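Local coordinates for protein PAN2-PAN3 deadenylation complex catalytic subunit pan2 (Neurospora crassa, PDB 4CZW) that serves as the catalytic subunit of the Pan2-Pan3 deadenylation complex, probably shortening the poly(A) tails of mRNA with its exonuclease domain beside a ubiquitin-protease-like scaffold predicted to be inactive, at residues A[64-69]-A[177-182]; A[79-84]-A[139-144]; A[583-588]-A[612-617]. All blocks are in the same frame, centred on the assembly; numbering follows the deposited sequence.

Interaction 1 (A[64-69]-A[177-182]); sequences RNMALQ and KRLLET
Met66 and Leu179 mark the nearest approach of the two backbones, with CA atoms 9.4 Å apart, a gap that side chains alone span. Both segments are helical parts of the pseudo-ubiquitin-hydrolase domain, a USP-like fold predicted to be catalytically inactive and used as a scaffold. One is in helix 61-71 and the other runs out of the last turn of helix 172-180. The principle illustrated is that one flexible chain can join two separated helices. Residue 66, modelled as selenomethionine, does so here: its CG stands anti to the backbone N (chi1 -176°), the next bond is also extended, and the chain turns only at its last torsion (chi3 -48°). That bend delivers the terminal methyl to two successive leucines. Met66 CE meets Leu179 CD1 at 3.7 Å, the two side chains reaching toward each other tip to tip, while Leu180 comes in at a slant and sets its CD2 3.9 Å from Met66 CE. Tyr149 of helix 130-149 adds aromatic cover, touching Met66. All three residues of the contact are buried, and the selenium joins in as well: Met66 SE lies 4.1 Å from Leu180 CD1.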
loop_
_atom_site.group_PDB
_atom_site.type_symbol
_atom_site.label_atom_id
_atom_site.label_comp_id
_atom_site.label_asym_id
_atom_site.label_seq_id
_atom_site.Cartn_x
_atom_site.Cartn_y
_atom_site.Cartn_z
ATOM N N ARG A 64 8.618 -2.231 3.110
ATOM C CA ARG A 64 7.708 -3.297 2.702
ATOM C C ARG A 64 7.696 -4.428 3.726
ATOM O O ARG A 64 6.636 -4.932 4.092
ATOM C CB ARG A 64 8.087 -3.846 1.322
ATOM C CG ARG A 64 7.042 -4.793 0.743
ATOM C CD ARG A 64 7.620 -5.728 -0.312
ATOM N NE ARG A 64 7.945 -5.051 -1.564
ATOM C CZ ARG A 64 8.414 -5.669 -2.645
ATOM N NH1 ARG A 64 8.610 -6.982 -2.627
ATOM N NH2 ARG A 64 8.685 -4.979 -3.745
ATOM N N ASN A 65 8.881 -4.819 4.185
ATOM C CA ASN A 65 9.001 -5.852 5.206
ATOM C C ASN A 65 8.328 -5.426 6.505
ATOM O O ASN A 65 7.575 -6.191 7.105
ATOM C CB ASN A 65 10.472 -6.186 5.457
ATOM C CG ASN A 65 10.656 -7.242 6.529
ATOM O OD1 ASN A 65 10.534 -8.439 6.266
ATOM N ND2 ASN A 65 10.952 -6.802 7.747
HETATM N N MSE A 66 8.603 -4.192 6.919
HETATM C CA MSE A 66 8.040 -3.620 8.137
HETATM C C MSE A 66 6.520 -3.754 8.192
HETATM O O MSE A 66 5.958 -4.155 9.211
HETATM C CB MSE A 66 8.436 -2.148 8.246
HETATM C CG MSE A 66 7.991 -1.456 9.518
HETATM SE SE MSE A 66 8.412 0.448 9.471
HETATM C CE MSE A 66 10.266 0.325 8.889
ATOM N N ALA A 67 5.864 -3.424 7.085
ATOM C CA ALA A 67 4.408 -3.462 7.012
ATOM C C ALA A 67 3.877 -4.893 7.018
ATOM O O ALA A 67 2.873 -5.189 7.666
ATOM C CB ALA A 67 3.925 -2.726 5.771
ATOM N N LEU A 68 4.558 -5.776 6.293
ATOM C CA LEU A 68 4.129 -7.165 6.180
ATOM C C LEU A 68 4.287 -7.921 7.496
ATOM O O LEU A 68 3.451 -8.756 7.841
ATOM C CB LEU A 68 4.909 -7.874 5.072
ATOM C CG LEU A 68 4.570 -7.447 3.642
ATOM C CD1 LEU A 68 5.488 -8.132 2.644
ATOM C CD2 LEU A 68 3.114 -7.748 3.327
ATOM N N GLN A 69 5.358 -7.627 8.228
ATOM C CA GLN A 69 5.598 -8.273 9.514
ATOM C C GLN A 69 4.533 -7.878 10.532
ATOM O O GLN A 69 4.246 -8.629 11.462
ATOM C CB GLN A 69 6.989 -7.925 10.051
ATOM C CG GLN A 69 8.147 -8.395 9.179
ATOM C CD GLN A 69 8.291 -9.903 9.140
ATOM O OE1 GLN A 69 7.776 -10.612 10.003
ATOM N NE2 GLN A 69 9.000 -10.402 8.133
ATOM N N LYS A 177 12.512 2.985 15.777
ATOM C CA LYS A 177 13.165 4.272 15.965
ATOM C C LYS A 177 14.424 4.362 15.108
ATOM O O LYS A 177 14.705 5.396 14.504
ATOM C CB LYS A 177 13.503 4.486 17.441
ATOM C CG LYS A 177 14.029 5.870 17.772
ATOM C CD LYS A 177 14.196 6.044 19.273
ATOM C CE LYS A 177 14.694 7.437 19.618
ATOM N NZ LYS A 177 16.020 7.715 19.006
ATOM N N ARG A 178 15.172 3.267 15.054
ATOM C CA ARG A 178 16.395 3.208 14.260
ATOM C C ARG A 178 16.075 3.170 12.766
ATOM O O ARG A 178 16.908 3.524 11.931
ATOM C CB ARG A 178 17.228 1.987 14.664
ATOM C CG ARG A 178 18.600 1.909 14.009
ATOM C CD ARG A 178 19.426 0.772 14.592
ATOM N NE ARG A 178 20.738 0.670 13.960
ATOM C CZ ARG A 178 21.699 -0.155 14.363
ATOM N NH1 ARG A 178 21.499 -0.952 15.404
ATOM N NH2 ARG A 178 22.862 -0.183 13.727
ATOM N N LEU A 179 14.856 2.753 12.440
ATOM C CA LEU A 179 14.441 2.596 11.050
ATOM C C LEU A 179 13.913 3.888 10.430
ATOM O O LEU A 179 14.176 4.171 9.262
ATOM C CB LEU A 179 13.375 1.503 10.943
ATOM C CG LEU A 179 13.853 0.060 11.118
ATOM C CD1 LEU A 179 12.677 -0.869 11.376
ATOM C CD2 LEU A 179 14.633 -0.395 9.895
ATOM N N LEU A 180 13.173 4.671 11.209
ATOM C CA LEU A 180 12.469 5.826 10.659
ATOM C C LEU A 180 12.884 7.166 11.268
ATOM O O LEU A 180 12.754 8.206 10.624
ATOM C CB LEU A 180 10.958 5.643 10.829
ATOM C CG LEU A 180 10.346 4.360 10.262
ATOM C CD1 LEU A 180 8.838 4.353 10.461
ATOM C CD2 LEU A 180 10.700 4.191 8.791
ATOM N N GLU A 181 13.380 7.145 12.501
ATOM C CA GLU A 181 13.665 8.390 13.212
ATOM C C GLU A 181 15.104 8.873 13.079
ATOM O O GLU A 181 16.038 8.078 12.973
ATOM C CB GLU A 181 13.335 8.243 14.699
ATOM C CG GLU A 181 11.858 8.137 15.011
ATOM C CD GLU A 181 11.566 8.349 16.482
ATOM O OE1 GLU A 181 12.441 8.893 17.188
ATOM O OE2 GLU A 181 10.464 7.973 16.934
ATOM N N THR A 182 15.266 10.192 13.088
ATOM C CA THR A 182 16.575 10.811 13.224
ATOM C C THR A 182 16.816 11.113 14.698
ATOM O O THR A 182 16.311 12.104 15.226
ATOM C CB THR A 182 16.694 12.107 12.402
ATOM O OG1 THR A 182 16.486 11.819 11.013
ATOM C CG2 THR A 182 18.070 12.732 12.584
#

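Interaction 2 (A[79-84]-A[139-144]); sequences PCLLCE and MFLFDK. With ZN (zinc ion), chain B.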
loop_
_atom_site.group_PDB
_atom_site.type_symbol
_atom_site.label_atom_id
_atom_site.label_comp_id
_atom_site.label_asym_id
_atom_site.label_seq_id
_atom_site.Cartn_x
_atom_site.Cartn_y
_atom_site.Cartn_z
ATOM N N PRO A 79 -9.410 1.931 12.210
ATOM C CA PRO A 79 -8.401 1.919 11.141
ATOM C C PRO A 79 -6.970 1.690 11.628
ATOM O O PRO A 79 -6.626 2.040 12.757
ATOM C CB PRO A 79 -8.539 3.312 10.524
ATOM C CG PRO A 79 -8.995 4.161 11.651
ATOM C CD PRO A 79 -9.914 3.292 12.466
ATOM N N CYS A 80 -6.155 1.098 10.760
ATOM C CA CYS A 80 -4.751 0.830 11.043
ATOM C C CYS A 80 -3.958 0.908 9.744
ATOM O O CYS A 80 -3.920 -0.052 8.973
ATOM C CB CYS A 80 -4.584 -0.543 11.697
ATOM S SG CYS A 80 -2.884 -1.012 12.073
ATOM N N LEU A 81 -3.331 2.056 9.509
ATOM C CA LEU A 81 -2.692 2.347 8.229
ATOM C C LEU A 81 -1.531 1.412 7.898
ATOM O O LEU A 81 -1.254 1.157 6.726
ATOM C CB LEU A 81 -2.206 3.798 8.205
ATOM C CG LEU A 81 -3.304 4.858 8.317
ATOM C CD1 LEU A 81 -2.715 6.258 8.244
ATOM C CD2 LEU A 81 -4.357 4.656 7.237
ATOM N N LEU A 82 -0.853 0.905 8.922
ATOM C CA LEU A 82 0.267 -0.002 8.699
ATOM C C LEU A 82 -0.222 -1.346 8.170
ATOM O O LEU A 82 0.407 -1.947 7.299
ATOM C CB LEU A 82 1.075 -0.197 9.982
ATOM C CG LEU A 82 2.361 -1.010 9.819
ATOM C CD1 LEU A 82 3.215 -0.434 8.701
ATOM C CD2 LEU A 82 3.140 -1.047 11.120
ATOM N N CYS A 83 -1.347 -1.815 8.703
ATOM C CA CYS A 83 -1.981 -3.029 8.198
ATOM C C CYS A 83 -2.426 -2.829 6.757
ATOM O O CYS A 83 -2.194 -3.683 5.900
ATOM C CB CYS A 83 -3.176 -3.423 9.068
ATOM S SG CYS A 83 -2.760 -4.432 10.505
ATOM N N GLU A 84 -3.064 -1.692 6.501
ATOM C CA GLU A 84 -3.512 -1.344 5.160
ATOM C C GLU A 84 -2.326 -1.219 4.210
ATOM O O GLU A 84 -2.430 -1.551 3.031
ATOM C CB GLU A 84 -4.316 -0.043 5.185
ATOM C CG GLU A 84 -5.541 -0.086 6.089
ATOM C CD GLU A 84 -6.614 -1.031 5.580
ATOM O OE1 GLU A 84 -6.661 -1.278 4.357
ATOM O OE2 GLU A 84 -7.411 -1.526 6.405
HETATM N N MSE A 139 4.834 12.533 6.083
HETATM C CA MSE A 139 5.067 12.774 7.500
HETATM C C MSE A 139 3.994 12.098 8.349
HETATM O O MSE A 139 4.286 11.542 9.409
HETATM C CB MSE A 139 5.106 14.277 7.789
HETATM C CG MSE A 139 6.266 15.002 7.121
HETATM SE SE MSE A 139 6.324 16.910 7.526
HETATM C CE MSE A 139 4.732 17.492 6.563
ATOM N N PHE A 140 2.753 12.144 7.872
ATOM C CA PHE A 140 1.626 11.551 8.585
ATOM C C PHE A 140 1.747 10.032 8.664
ATOM O O PHE A 140 1.517 9.438 9.717
ATOM C CB PHE A 140 0.307 11.937 7.912
ATOM C CG PHE A 140 -0.916 11.497 8.667
ATOM C CD1 PHE A 140 -1.374 12.225 9.753
ATOM C CD2 PHE A 140 -1.613 10.363 8.285
ATOM C CE1 PHE A 140 -2.500 11.826 10.447
ATOM C CE2 PHE A 140 -2.741 9.959 8.976
ATOM C CZ PHE A 140 -3.185 10.692 10.058
ATOM N N LEU A 141 2.110 9.408 7.546
ATOM C CA LEU A 141 2.237 7.956 7.488
ATOM C C LEU A 141 3.384 7.445 8.351
ATOM O O LEU A 141 3.202 6.524 9.145
ATOM C CB LEU A 141 2.429 7.488 6.043
ATOM C CG LEU A 141 1.151 7.287 5.228
ATOM C CD1 LEU A 141 1.479 6.767 3.838
ATOM C CD2 LEU A 141 0.211 6.336 5.950
ATOM N N PHE A 142 4.562 8.043 8.191
ATOM C CA PHE A 142 5.741 7.638 8.950
ATOM C C PHE A 142 5.510 7.730 10.455
ATOM O O PHE A 142 6.047 6.932 11.222
ATOM C CB PHE A 142 6.950 8.490 8.555
ATOM C CG PHE A 142 7.746 7.919 7.415
ATOM C CD1 PHE A 142 7.177 7.769 6.162
ATOM C CD2 PHE A 142 9.066 7.539 7.598
ATOM C CE1 PHE A 142 7.907 7.245 5.112
ATOM C CE2 PHE A 142 9.800 7.014 6.552
ATOM C CZ PHE A 142 9.220 6.867 5.308
ATOM N N ASP A 143 4.704 8.702 10.869
ATOM C CA ASP A 143 4.371 8.870 12.278
ATOM C C ASP A 143 3.376 7.809 12.736
ATOM O O ASP A 143 3.539 7.209 13.797
ATOM C CB ASP A 143 3.804 10.268 12.533
ATOM C CG ASP A 143 3.435 10.490 13.988
ATOM O OD1 ASP A 143 4.096 9.900 14.869
ATOM O OD2 ASP A 143 2.484 11.255 14.251
ATOM N N LYS A 144 2.350 7.578 11.924
ATOM C CA LYS A 144 1.290 6.643 12.278
ATOM C C LYS A 144 1.767 5.193 12.292
ATOM O O LYS A 144 1.468 4.447 13.223
ATOM C CB LYS A 144 0.107 6.794 11.316
ATOM C CG LYS A 144 -0.745 8.022 11.585
ATOM C CD LYS A 144 -1.365 7.960 12.972
ATOM C CE LYS A 144 -2.210 9.188 13.268
ATOM N NZ LYS A 144 -2.795 9.131 14.638
HETATM ZN ZN ZN B . -2.252 -3.196 12.397
#
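Leu81 turns its CG anti to the carbonyl carbon (chi1 -63°) and then continues extended, placing CD1 at the far end of the chain, while Phe140 has CG anti to its own backbone N (chi1 -174°), a setting that swings the ring toward that methyl. Leu81 CD1 is thus the point where the contact converges. It reaches CE2 of Phe140 at 3.8 Å and CD2 of Leu141 at 3.7 Å, and the leucine crosses both partners at about a right angle. The aliphatic root of Lys144 closes in too, its CB 4.2 Å from Leu81 CD1. Lys144 CG also rests on one face of the Phe140 ring, toward its rim, before the chain leads off to a hydrogen bond between NZ and Ser113 OG. The apolar grip begins right beside a metal site: Cys80, at the N-cap of helix 81-94, and Cys83 each bind the zinc ion through SG at 2.3 Å, with His70 and Cys75 completing the set of three cysteines and one histidine. The zinc probably steadies the start of the helix from which Leu81 reaches across. Leu109 of helix 103-109 packs on both Leu81 and Phe140, while Leu82 touches Ile145 and Tyr149 further along helix 130-149.

Interaction 3 (A[583-588]-A[612-617]); sequences ISLAFL and LKLYRK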
loop_
_atom_site.group_PDB
_atom_site.type_symbol
_atom_site.label_atom_id
_atom_site.label_comp_id
_atom_site.label_asym_id
_atom_site.label_seq_id
_atom_site.Cartn_x
_atom_site.Cartn_y
_atom_site.Cartn_z
ATOM N N ILE A 583 -21.428 -17.349 -19.112
ATOM C CA ILE A 583 -22.787 -17.768 -18.795
ATOM C C ILE A 583 -23.166 -17.329 -17.383
ATOM O O ILE A 583 -22.329 -17.325 -16.480
ATOM C CB ILE A 583 -22.947 -19.299 -18.922
ATOM C CG1 ILE A 583 -22.366 -19.791 -20.248
ATOM C CG2 ILE A 583 -24.408 -19.704 -18.804
ATOM C CD1 ILE A 583 -23.114 -19.294 -21.467
ATOM N N SER A 584 -24.429 -16.952 -17.202
ATOM C CA SER A 584 -24.936 -16.544 -15.897
ATOM C C SER A 584 -24.912 -17.689 -14.889
ATOM O O SER A 584 -24.967 -18.860 -15.263
ATOM C CB SER A 584 -26.361 -16.004 -16.029
ATOM O OG SER A 584 -26.948 -15.794 -14.756
ATOM N N LEU A 585 -24.827 -17.340 -13.609
ATOM C CA LEU A 585 -24.869 -18.327 -12.536
ATOM C C LEU A 585 -26.234 -19.005 -12.488
ATOM O O LEU A 585 -26.337 -20.203 -12.221
ATOM C CB LEU A 585 -24.559 -17.671 -11.188
ATOM C CG LEU A 585 -24.659 -18.566 -9.949
ATOM C CD1 LEU A 585 -23.497 -19.549 -9.893
ATOM C CD2 LEU A 585 -24.732 -17.735 -8.675
ATOM N N ALA A 586 -27.277 -18.226 -12.755
ATOM C CA ALA A 586 -28.646 -18.725 -12.714
ATOM C C ALA A 586 -28.910 -19.730 -13.830
ATOM O O ALA A 586 -29.577 -20.742 -13.617
ATOM C CB ALA A 586 -29.630 -17.569 -12.801
ATOM N N PHE A 587 -28.384 -19.447 -15.017
ATOM C CA PHE A 587 -28.583 -20.324 -16.163
ATOM C C PHE A 587 -27.841 -21.644 -15.980
ATOM O O PHE A 587 -28.370 -22.711 -16.291
ATOM C CB PHE A 587 -28.130 -19.641 -17.455
ATOM C CG PHE A 587 -28.468 -20.413 -18.698
ATOM C CD1 PHE A 587 -29.700 -20.261 -19.311
ATOM C CD2 PHE A 587 -27.554 -21.295 -19.253
ATOM C CE1 PHE A 587 -30.015 -20.971 -20.454
ATOM C CE2 PHE A 587 -27.862 -22.008 -20.394
ATOM C CZ PHE A 587 -29.093 -21.846 -20.996
ATOM N N LEU A 588 -26.612 -21.564 -15.478
ATOM C CA LEU A 588 -25.813 -22.757 -15.222
ATOM C C LEU A 588 -26.468 -23.632 -14.159
ATOM O O LEU A 588 -26.439 -24.858 -14.249
ATOM C CB LEU A 588 -24.394 -22.375 -14.794
ATOM C CG LEU A 588 -23.482 -21.785 -15.871
ATOM C CD1 LEU A 588 -22.135 -21.400 -15.283
ATOM C CD2 LEU A 588 -23.306 -22.768 -17.018
ATOM N N LEU A 612 -20.170 -24.009 -6.085
ATOM C CA LEU A 612 -19.477 -25.216 -5.655
ATOM C C LEU A 612 -20.114 -26.452 -6.283
ATOM O O LEU A 612 -19.415 -27.367 -6.720
ATOM C CB LEU A 612 -19.487 -25.331 -4.131
ATOM C CG LEU A 612 -18.766 -26.548 -3.548
ATOM C CD1 LEU A 612 -17.302 -26.550 -3.960
ATOM C CD2 LEU A 612 -18.900 -26.587 -2.033
ATOM N N LYS A 613 -21.443 -26.470 -6.325
ATOM C CA LYS A 613 -22.178 -27.557 -6.964
ATOM C C LYS A 613 -21.862 -27.623 -8.452
ATOM O O LYS A 613 -21.703 -28.706 -9.017
ATOM C CB LYS A 613 -23.685 -27.385 -6.760
ATOM C CG LYS A 613 -24.167 -27.638 -5.341
ATOM C CD LYS A 613 -25.672 -27.439 -5.242
ATOM C CE LYS A 613 -26.193 -27.823 -3.868
ATOM N NZ LYS A 613 -27.668 -27.642 -3.769
ATOM N N LEU A 614 -21.774 -26.455 -9.081
ATOM C CA LEU A 614 -21.470 -26.366 -10.504
ATOM C C LEU A 614 -20.076 -26.898 -10.814
ATOM O O LEU A 614 -19.862 -27.533 -11.846
ATOM C CB LEU A 614 -21.600 -24.921 -10.988
ATOM C CG LEU A 614 -23.024 -24.373 -11.107
ATOM C CD1 LEU A 614 -22.997 -22.892 -11.440
ATOM C CD2 LEU A 614 -23.806 -25.145 -12.157
ATOM N N TYR A 615 -19.129 -26.637 -9.918
ATOM C CA TYR A 615 -17.767 -27.122 -10.102
ATOM C C TYR A 615 -17.697 -28.637 -9.943
ATOM O O TYR A 615 -16.921 -29.303 -10.629
ATOM C CB TYR A 615 -16.807 -26.452 -9.119
ATOM C CG TYR A 615 -15.403 -27.010 -9.193
ATOM C CD1 TYR A 615 -14.565 -26.691 -10.255
ATOM C CD2 TYR A 615 -14.919 -27.865 -8.210
ATOM C CE1 TYR A 615 -13.284 -27.204 -10.333
ATOM C CE2 TYR A 615 -13.639 -28.382 -8.281
ATOM C CZ TYR A 615 -12.826 -28.047 -9.344
ATOM O OH TYR A 615 -11.551 -28.559 -9.419
ATOM N N ARG A 616 -18.503 -29.174 -9.034
ATOM C CA ARG A 616 -18.541 -30.616 -8.816
ATOM C C ARG A 616 -19.115 -31.325 -10.037
ATOM O O ARG A 616 -18.665 -32.412 -10.400
ATOM C CB ARG A 616 -19.356 -30.956 -7.567
ATOM C CG ARG A 616 -18.720 -30.485 -6.268
ATOM C CD ARG A 616 -17.262 -30.912 -6.185
ATOM N NE ARG A 616 -16.630 -30.483 -4.941
ATOM C CZ ARG A 616 -15.327 -30.575 -4.695
ATOM N NH1 ARG A 616 -14.510 -31.078 -5.612
ATOM N NH2 ARG A 616 -14.838 -30.160 -3.534
ATOM N N LYS A 617 -20.104 -30.702 -10.670
ATOM C CA LYS A 617 -20.655 -31.213 -11.920
ATOM C C LYS A 617 -19.596 -31.184 -13.014
ATOM O O LYS A 617 -19.516 -32.092 -13.841
ATOM C CB LYS A 617 -21.877 -30.399 -12.348
ATOM C CG LYS A 617 -23.139 -30.717 -11.569
ATOM C CD LYS A 617 -23.562 -32.160 -11.788
ATOM C CE LYS A 617 -24.838 -32.485 -11.033
ATOM N NZ LYS A 617 -25.230 -33.911 -11.206
#
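Leu614 packs against Leu585 and Leu588 in the exonuclease domain, an RNase H-like fold of the DEDD class in which helices flank a mixed sheet. The contact joins the first turn of helix 585-592 to the middle of the long helix 604-623, with the CA atoms of Leu588 and Leu614 7.4 Å apart. It illustrates how a single branched side chain can seat one helix on another. From the backbone of Leu614, CB points toward the opposing helix. CG follows anti to the carbonyl carbon (chi1 -73°), and there the chain forks. CD1, carrying on in the extended direction (chi2 174°), fits between two neighbours: it lies 3.7 Å from Leu588 CB and equally 3.7 Å from Leu585 CD1. CD2 goes instead to the backbone, approaching the Leu588 carbonyl with its O 3.4 Å away. Leu585 contributes only its tip, crossing Leu614 at a slant, whereas Leu588 offers its CB and main chain. An alanine in place of Leu614 would take away CG and both methyls and is likely to open a gap between the helices, leaving Leu585 and Leu588 without their shared apolar partner. The surroundings continue the same surface: His549 touches both Leu585 and Leu588, and Leu634 of helix 627-634 covers Leu588 as well. Leu585 also touches Asp607, thought by similarity to bind a catalytic divalent metal, which places this packing at the margin of the probable active site. Helix 585-592 is entered through Ser584 at its N-cap, and its opening turn is closed by the bond from Leu588 N to Ser584 O, 3.2 Å long.

Along the chain, the outer pair 64-69 and 177-182 encloses the pair 79-84 and 139-144, so interactions 1 and 2 grow from one helical region of the USP-like domain. Their centres are about 11 Å apart and they touch directly: Ala67 CA meets Leu82 CD1, and Leu180 CD2 meets Phe142 CE2, each at 3.7 Å. Helices 61-71, 81-94, 130-149 and 172-180 therefore pack together, and the first two help to bind a zinc ion. Interaction 3 comes later, in the exonuclease domain, its centre about 47 Å from that of interaction 1 and about 42 Å from that of interaction 2, consistent with a scaffold and a nuclease that each have their own helical packing.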